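ATP-dependent kinase YFH7 (Saccharomyces cerevisiae, PDB 2GA8) transfers phosphate from ATP as a P-loop kinase, and could be involved in the assembly of endoplasmic reticulum membranes. Local coordinates at residues 8-13 / 291-296; 279-284 / 344-349. One frame throughout, in Å; residues are numbered along the deposited sequence.

Contact 1 of 2, residues 8-13 / 291-296; sequences ADDVLQ and LVYKID
L291 reaches from its strand onto the backbone of helix 8-13 and meets it with one methyl, CD1. With CD1 anti to CA (chi2 -179°), the branch extends to its full length toward the helix. There it lies 3.6 Å from the carbonyl O of D10 and 3.7 Å from CA of V11. V11 adds its CG2 methyl, 4.0 Å from CD1 of L291, so the contact here is made by two methyls and the helix backbone. A leucine suits the strand position because it can span the gap to the helix, whereas the short valine allows close approach to the sheet, and it also packs on V27 of strand 25-30 and I48 of helix 47-58. The segments run nearly antiparallel, with 10.4 Å between their axes. Helix 4-17 packs on one face of the five-stranded parallel sheet, strand order 2-3-1-4-5, of a P-loop kinase core, over strand 290-296 and its neighbour 25-30, the strand that leads into the P-loop. Beside it the contact runs through a water. The hydroxyl of Y293 stands 3.8 Å from CB of D10, but OH and OD2 of D10 are joined through a water that donates to OD2 at 2.6 Å. The same water lies 2.6 Å from OH of Y293, at the edge of the ring and in its plane, and the carboxylate is turned only 24° from that plane. Tyrosine fits here because its ring can rest against V27 and L29 in the sheet while its hydroxyl reaches the partly exposed D10.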
loop_
_atom_site.group_PDB
_atom_site.type_symbol
_atom_site.label_atom_id
_atom_site.label_comp_id
_atom_site.label_asym_id
_atom_site.label_seq_id
_atom_site.Cartn_x
_atom_site.Cartn_y
_atom_site.Cartn_z
ATOM N N ALA A 8 0.988 -0.088 17.971
ATOM C CA ALA A 8 2.355 -0.579 17.839
ATOM C C ALA A 8 2.531 -1.826 18.691
ATOM O O ALA A 8 3.180 -2.778 18.270
ATOM C CB ALA A 8 3.349 0.496 18.264
ATOM N N ASP A 9 1.962 -1.822 19.895
ATOM C CA ASP A 9 2.072 -2.990 20.758
ATOM C C ASP A 9 1.387 -4.198 20.138
ATOM O O ASP A 9 1.922 -5.303 20.169
ATOM C CB ASP A 9 1.473 -2.715 22.141
ATOM C CG ASP A 9 2.307 -1.747 22.956
ATOM O OD1 ASP A 9 3.535 -1.679 22.733
ATOM O OD2 ASP A 9 1.735 -1.062 23.833
ATOM N N ASP A 10 0.204 -3.989 19.566
ATOM C CA ASP A 10 -0.511 -5.094 18.957
ATOM C C ASP A 10 0.233 -5.619 17.735
ATOM O O ASP A 10 0.250 -6.820 17.492
ATOM C CB ASP A 10 -1.940 -4.678 18.584
ATOM C CG ASP A 10 -2.795 -4.378 19.810
ATOM O OD1 ASP A 10 -2.641 -5.083 20.831
ATOM O OD2 ASP A 10 -3.622 -3.449 19.751
ATOM N N VAL A 11 0.859 -4.723 16.978
ATOM C CA VAL A 11 1.622 -5.140 15.800
ATOM C C VAL A 11 2.813 -5.993 16.244
ATOM O O VAL A 11 3.075 -7.053 15.679
ATOM C CB VAL A 11 2.138 -3.922 15.008
ATOM C CG1 VAL A 11 3.093 -4.376 13.908
ATOM C CG2 VAL A 11 0.968 -3.172 14.402
ATOM N N LEU A 12 3.525 -5.539 17.273
ATOM C CA LEU A 12 4.673 -6.288 17.768
ATOM C C LEU A 12 4.249 -7.628 18.359
ATOM O O LEU A 12 4.995 -8.603 18.303
ATOM C CB LEU A 12 5.439 -5.474 18.817
ATOM C CG LEU A 12 6.091 -4.192 18.292
ATOM C CD1 LEU A 12 6.846 -3.498 19.417
ATOM C CD2 LEU A 12 7.038 -4.532 17.155
ATOM N N GLN A 13 3.051 -7.680 18.927
ATOM C CA GLN A 13 2.580 -8.927 19.509
ATOM C C GLN A 13 2.341 -9.966 18.423
ATOM O O GLN A 13 2.683 -11.138 18.586
ATOM C CB GLN A 13 1.295 -8.697 20.300
ATOM C CG GLN A 13 0.731 -9.960 20.913
ATOM C CD GLN A 13 -0.347 -9.663 21.929
ATOM O OE1 GLN A 13 -1.382 -9.078 21.602
ATOM N NE2 GLN A 13 -0.110 -10.059 23.175
ATOM N N LEU A 291 -3.184 -7.680 10.515
ATOM C CA LEU A 291 -3.984 -6.928 11.474
ATOM C C LEU A 291 -4.766 -5.978 10.575
ATOM O O LEU A 291 -4.207 -5.425 9.628
ATOM C CB LEU A 291 -3.106 -6.144 12.452
ATOM C CG LEU A 291 -2.576 -6.999 13.611
ATOM C CD1 LEU A 291 -1.733 -6.145 14.541
ATOM C CD2 LEU A 291 -3.753 -7.615 14.363
ATOM N N VAL A 292 -6.055 -5.816 10.854
ATOM C CA VAL A 292 -6.922 -4.961 10.049
ATOM C C VAL A 292 -7.633 -3.900 10.885
ATOM O O VAL A 292 -8.291 -4.220 11.873
ATOM C CB VAL A 292 -7.989 -5.806 9.323
ATOM C CG1 VAL A 292 -8.855 -4.917 8.434
ATOM C CG2 VAL A 292 -7.308 -6.897 8.495
ATOM N N TYR A 293 -7.495 -2.641 10.473
ATOM C CA TYR A 293 -8.120 -1.515 11.164
ATOM C C TYR A 293 -8.931 -0.678 10.192
ATOM O O TYR A 293 -8.516 -0.433 9.056
ATOM C CB TYR A 293 -7.062 -0.622 11.808
ATOM C CG TYR A 293 -6.228 -1.334 12.843
ATOM C CD1 TYR A 293 -6.756 -1.648 14.096
ATOM C CD2 TYR A 293 -4.926 -1.734 12.556
ATOM C CE1 TYR A 293 -6.005 -2.347 15.038
ATOM C CE2 TYR A 293 -4.166 -2.436 13.486
ATOM C CZ TYR A 293 -4.709 -2.740 14.723
ATOM O OH TYR A 293 -3.958 -3.445 15.637
ATOM N N LYS A 294 -10.098 -0.243 10.644
ATOM C CA LYS A 294 -10.955 0.585 9.815
ATOM C C LYS A 294 -11.340 1.769 10.687
ATOM O O LYS A 294 -11.837 1.597 11.797
ATOM C CB LYS A 294 -12.189 -0.214 9.378
ATOM C CG LYS A 294 -12.965 0.402 8.225
ATOM C CD LYS A 294 -13.825 1.547 8.687
ATOM C CE LYS A 294 -14.586 2.159 7.523
ATOM N NZ LYS A 294 -15.455 3.263 7.989
ATOM N N ILE A 295 -11.085 2.971 10.186
ATOM C CA ILE A 295 -11.383 4.184 10.932
ATOM C C ILE A 295 -12.842 4.599 10.804
ATOM O O ILE A 295 -13.379 4.668 9.705
ATOM C CB ILE A 295 -10.502 5.363 10.449
ATOM C CG1 ILE A 295 -9.021 4.998 10.579
ATOM C CG2 ILE A 295 -10.818 6.625 11.260
ATOM C CD1 ILE A 295 -8.083 6.039 9.973
ATOM N N ASP A 296 -13.481 4.850 11.942
ATOM C CA ASP A 296 -14.866 5.312 11.964
ATOM C C ASP A 296 -14.713 6.804 12.211
ATOM O O ASP A 296 -14.187 7.213 13.243
ATOM C CB ASP A 296 -15.645 4.661 13.109
ATOM C CG ASP A 296 -16.098 3.246 12.779
ATOM O OD1 ASP A 296 -15.801 2.759 11.666
ATOM O OD2 ASP A 296 -16.759 2.625 13.637
HETATM O O HOH W 1 -5.295 -4.072 17.804
#

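Contact 2 of 2, residues 279-284 / 344-349; sequences KIYKTL and VDNIVH. With SO4 (sulfate ion), chain I.
This is a small surface contact, an aliphatic side chain laid over one face of an aromatic ring, where helix 275-285 meets the turn that leads into edge strand 347-351. Y281 and V344 approach from opposite directions. The CG2 methyl of V344 sits over one face of the ring, 4.2 Å from the Y281 centroid and 21° off the normal, a CH-pi contact shifted toward the rim. The second methyl, CG1, comes down on the same face, just past the ring's border, 3.4 Å from CE2 of Y281, which makes the fit tight. Placing CG anti to the backbone N (chi1 172°) swings the Y281 ring off the helix toward the turn. Tyrosine suits this partly exposed place, since its flat face offers carbon to valine and its hydroxyl lies beside the exposed N346, OH 4.1 Å from its CB. With an alanine here, both methyls of V344 would probably lose their aromatic partner and a gap would open between helix and turn. The side chain of Y281 also touches I342 and L290. On another side of the helix, K279 stretches its chain to a sulfate, probably from the crystallisation liquor, with NZ 2.9 Å from its O1; K200 binds the same ion. The carbonyl O of K279 accepts twice from T283, from OG1 at 2.7 Å and from the backbone N at 3.0 Å, on opposite faces of its plane. Helix 275-285 joins parallel strands 262-267 and 290-296 as a beta-alpha-beta crossover, the build of the alpha/beta P-loop fold.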
loop_
_atom_site.group_PDB
_atom_site.type_symbol
_atom_site.label_atom_id
_atom_site.label_comp_id
_atom_site.label_asym_id
_atom_site.label_seq_id
_atom_site.Cartn_x
_atom_site.Cartn_y
_atom_site.Cartn_z
ATOM N N LYS A 279 -10.012 -9.059 -3.423
ATOM C CA LYS A 279 -8.991 -10.084 -3.277
ATOM C C LYS A 279 -7.841 -9.674 -2.352
ATOM O O LYS A 279 -7.035 -10.513 -1.952
ATOM C CB LYS A 279 -8.448 -10.464 -4.657
ATOM C CG LYS A 279 -9.533 -10.902 -5.636
ATOM C CD LYS A 279 -8.976 -11.138 -7.035
ATOM C CE LYS A 279 -10.096 -11.411 -8.029
ATOM N NZ LYS A 279 -9.598 -11.571 -9.428
ATOM N N ILE A 280 -7.779 -8.392 -2.003
ATOM C CA ILE A 280 -6.715 -7.889 -1.133
ATOM C C ILE A 280 -6.705 -8.498 0.257
ATOM O O ILE A 280 -5.673 -9.009 0.698
ATOM C CB ILE A 280 -6.791 -6.356 -0.982
ATOM C CG1 ILE A 280 -6.420 -5.699 -2.311
ATOM C CG2 ILE A 280 -5.848 -5.883 0.128
ATOM C CD1 ILE A 280 -6.580 -4.194 -2.309
ATOM N N TYR A 281 -7.838 -8.431 0.952
ATOM C CA TYR A 281 -7.930 -8.985 2.298
ATOM C C TYR A 281 -7.489 -10.440 2.325
ATOM O O TYR A 281 -6.577 -10.803 3.062
ATOM C CB TYR A 281 -9.363 -8.885 2.839
ATOM C CG TYR A 281 -9.577 -9.617 4.151
ATOM C CD1 TYR A 281 -9.092 -9.099 5.350
ATOM C CD2 TYR A 281 -10.240 -10.842 4.186
ATOM C CE1 TYR A 281 -9.260 -9.787 6.559
ATOM C CE2 TYR A 281 -10.412 -11.540 5.391
ATOM C CZ TYR A 281 -9.918 -11.005 6.569
ATOM O OH TYR A 281 -10.078 -11.690 7.756
ATOM N N LYS A 282 -8.142 -11.275 1.523
ATOM C CA LYS A 282 -7.798 -12.686 1.496
ATOM C C LYS A 282 -6.327 -12.918 1.168
ATOM O O LYS A 282 -5.683 -13.746 1.802
ATOM C CB LYS A 282 -8.676 -13.443 0.494
ATOM C CG LYS A 282 -8.380 -14.931 0.451
ATOM C CD LYS A 282 -9.371 -15.684 -0.419
ATOM C CE LYS A 282 -8.995 -17.155 -0.512
ATOM N NZ LYS A 282 -8.911 -17.786 0.832
ATOM N N THR A 283 -5.796 -12.192 0.188
ATOM C CA THR A 283 -4.396 -12.369 -0.183
ATOM C C THR A 283 -3.480 -12.106 1.012
ATOM O O THR A 283 -2.545 -12.862 1.254
ATOM C CB THR A 283 -3.995 -11.460 -1.370
ATOM O OG1 THR A 283 -4.724 -11.855 -2.545
ATOM C CG2 THR A 283 -2.510 -11.590 -1.661
ATOM N N LEU A 284 -3.759 -11.052 1.775
ATOM C CA LEU A 284 -2.932 -10.751 2.943
ATOM C C LEU A 284 -3.361 -11.546 4.178
ATOM O O LEU A 284 -2.525 -11.957 4.983
ATOM C CB LEU A 284 -2.967 -9.246 3.248
ATOM C CG LEU A 284 -2.424 -8.324 2.147
ATOM C CD1 LEU A 284 -2.476 -6.880 2.619
ATOM C CD2 LEU A 284 -0.993 -8.706 1.802
ATOM N N VAL A 344 -16.082 -9.560 7.024
ATOM C CA VAL A 344 -15.154 -10.454 7.710
ATOM C C VAL A 344 -15.183 -10.131 9.200
ATOM O O VAL A 344 -15.546 -9.026 9.595
ATOM C CB VAL A 344 -13.715 -10.319 7.165
ATOM C CG1 VAL A 344 -13.698 -10.640 5.682
ATOM C CG2 VAL A 344 -13.181 -8.926 7.423
ATOM N N ASP A 345 -14.791 -11.096 10.023
ATOM C CA ASP A 345 -14.824 -10.928 11.474
ATOM C C ASP A 345 -13.601 -10.323 12.157
ATOM O O ASP A 345 -13.609 -10.139 13.375
ATOM C CB ASP A 345 -15.128 -12.279 12.127
ATOM C CG ASP A 345 -14.170 -13.369 11.679
ATOM O OD1 ASP A 345 -14.177 -13.708 10.475
ATOM O OD2 ASP A 345 -13.408 -13.884 12.526
ATOM N N ASN A 346 -12.557 -10.001 11.401
ATOM C CA ASN A 346 -11.354 -9.453 12.021
ATOM C C ASN A 346 -11.088 -7.965 11.813
ATOM O O ASN A 346 -9.986 -7.495 12.080
ATOM C CB ASN A 346 -10.129 -10.255 11.572
ATOM C CG ASN A 346 -10.087 -11.649 12.177
ATOM O OD1 ASN A 346 -9.235 -12.466 11.825
ATOM N ND2 ASN A 346 -11.006 -11.923 13.099
ATOM N N ILE A 347 -12.083 -7.219 11.342
ATOM C CA ILE A 347 -11.888 -5.787 11.137
ATOM C C ILE A 347 -12.076 -5.043 12.456
ATOM O O ILE A 347 -13.173 -5.018 13.016
ATOM C CB ILE A 347 -12.883 -5.214 10.106
ATOM C CG1 ILE A 347 -12.733 -5.948 8.777
ATOM C CG2 ILE A 347 -12.620 -3.724 9.905
ATOM C CD1 ILE A 347 -13.730 -5.515 7.730
ATOM N N VAL A 348 -10.997 -4.447 12.955
ATOM C CA VAL A 348 -11.044 -3.698 14.204
ATOM C C VAL A 348 -11.346 -2.233 13.904
ATOM O O VAL A 348 -10.517 -1.526 13.329
ATOM C CB VAL A 348 -9.698 -3.798 14.963
ATOM C CG1 VAL A 348 -9.759 -2.994 16.253
ATOM C CG2 VAL A 348 -9.381 -5.257 15.263
ATOM N N HIS A 349 -12.540 -1.787 14.284
ATOM C CA HIS A 349 -12.943 -0.401 14.048
ATOM C C HIS A 349 -12.332 0.523 15.089
ATOM O O HIS A 349 -12.445 0.286 16.289
ATOM C CB HIS A 349 -14.470 -0.261 14.076
ATOM C CG HIS A 349 -15.155 -0.798 12.857
ATOM N ND1 HIS A 349 -15.228 -2.144 12.570
ATOM C CD2 HIS A 349 -15.804 -0.165 11.850
ATOM C CE1 HIS A 349 -15.891 -2.317 11.441
ATOM N NE2 HIS A 349 -16.252 -1.131 10.983
HETATM S S SO4 I . -6.454 -13.437 -9.732
HETATM O O1 SO4 I . -6.749 -12.001 -9.905
HETATM O O2 SO4 I . -5.129 -13.737 -10.308
HETATM O O3 SO4 I . -6.454 -13.773 -8.295
HETATM O O4 SO4 I . -7.483 -14.239 -10.423
#

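From the N terminus the chain passes 8-13, then 279-284, 291-296 and finally 344-349, so the two contacts cross rather than nest. Contact 1 closes a loop of 277 residues that includes the P-loop and the mixed sheet; contact 2 closes one of 59 residues, which begins within the first and runs beyond it. Helix 275-285 leads straight into strand 290-296, carrying the chain from contact 2 to contact 1. Strands 290-296 and 347-351 are neighbours in the parallel sheet, V292 and K294 probably bonding to V348 through backbone atoms. Together the contacts join helices 4-17 and 275-285, on opposite faces of this sheet, to strand 290-296 and to the loop entering the neighbouring outermost strand 347-351.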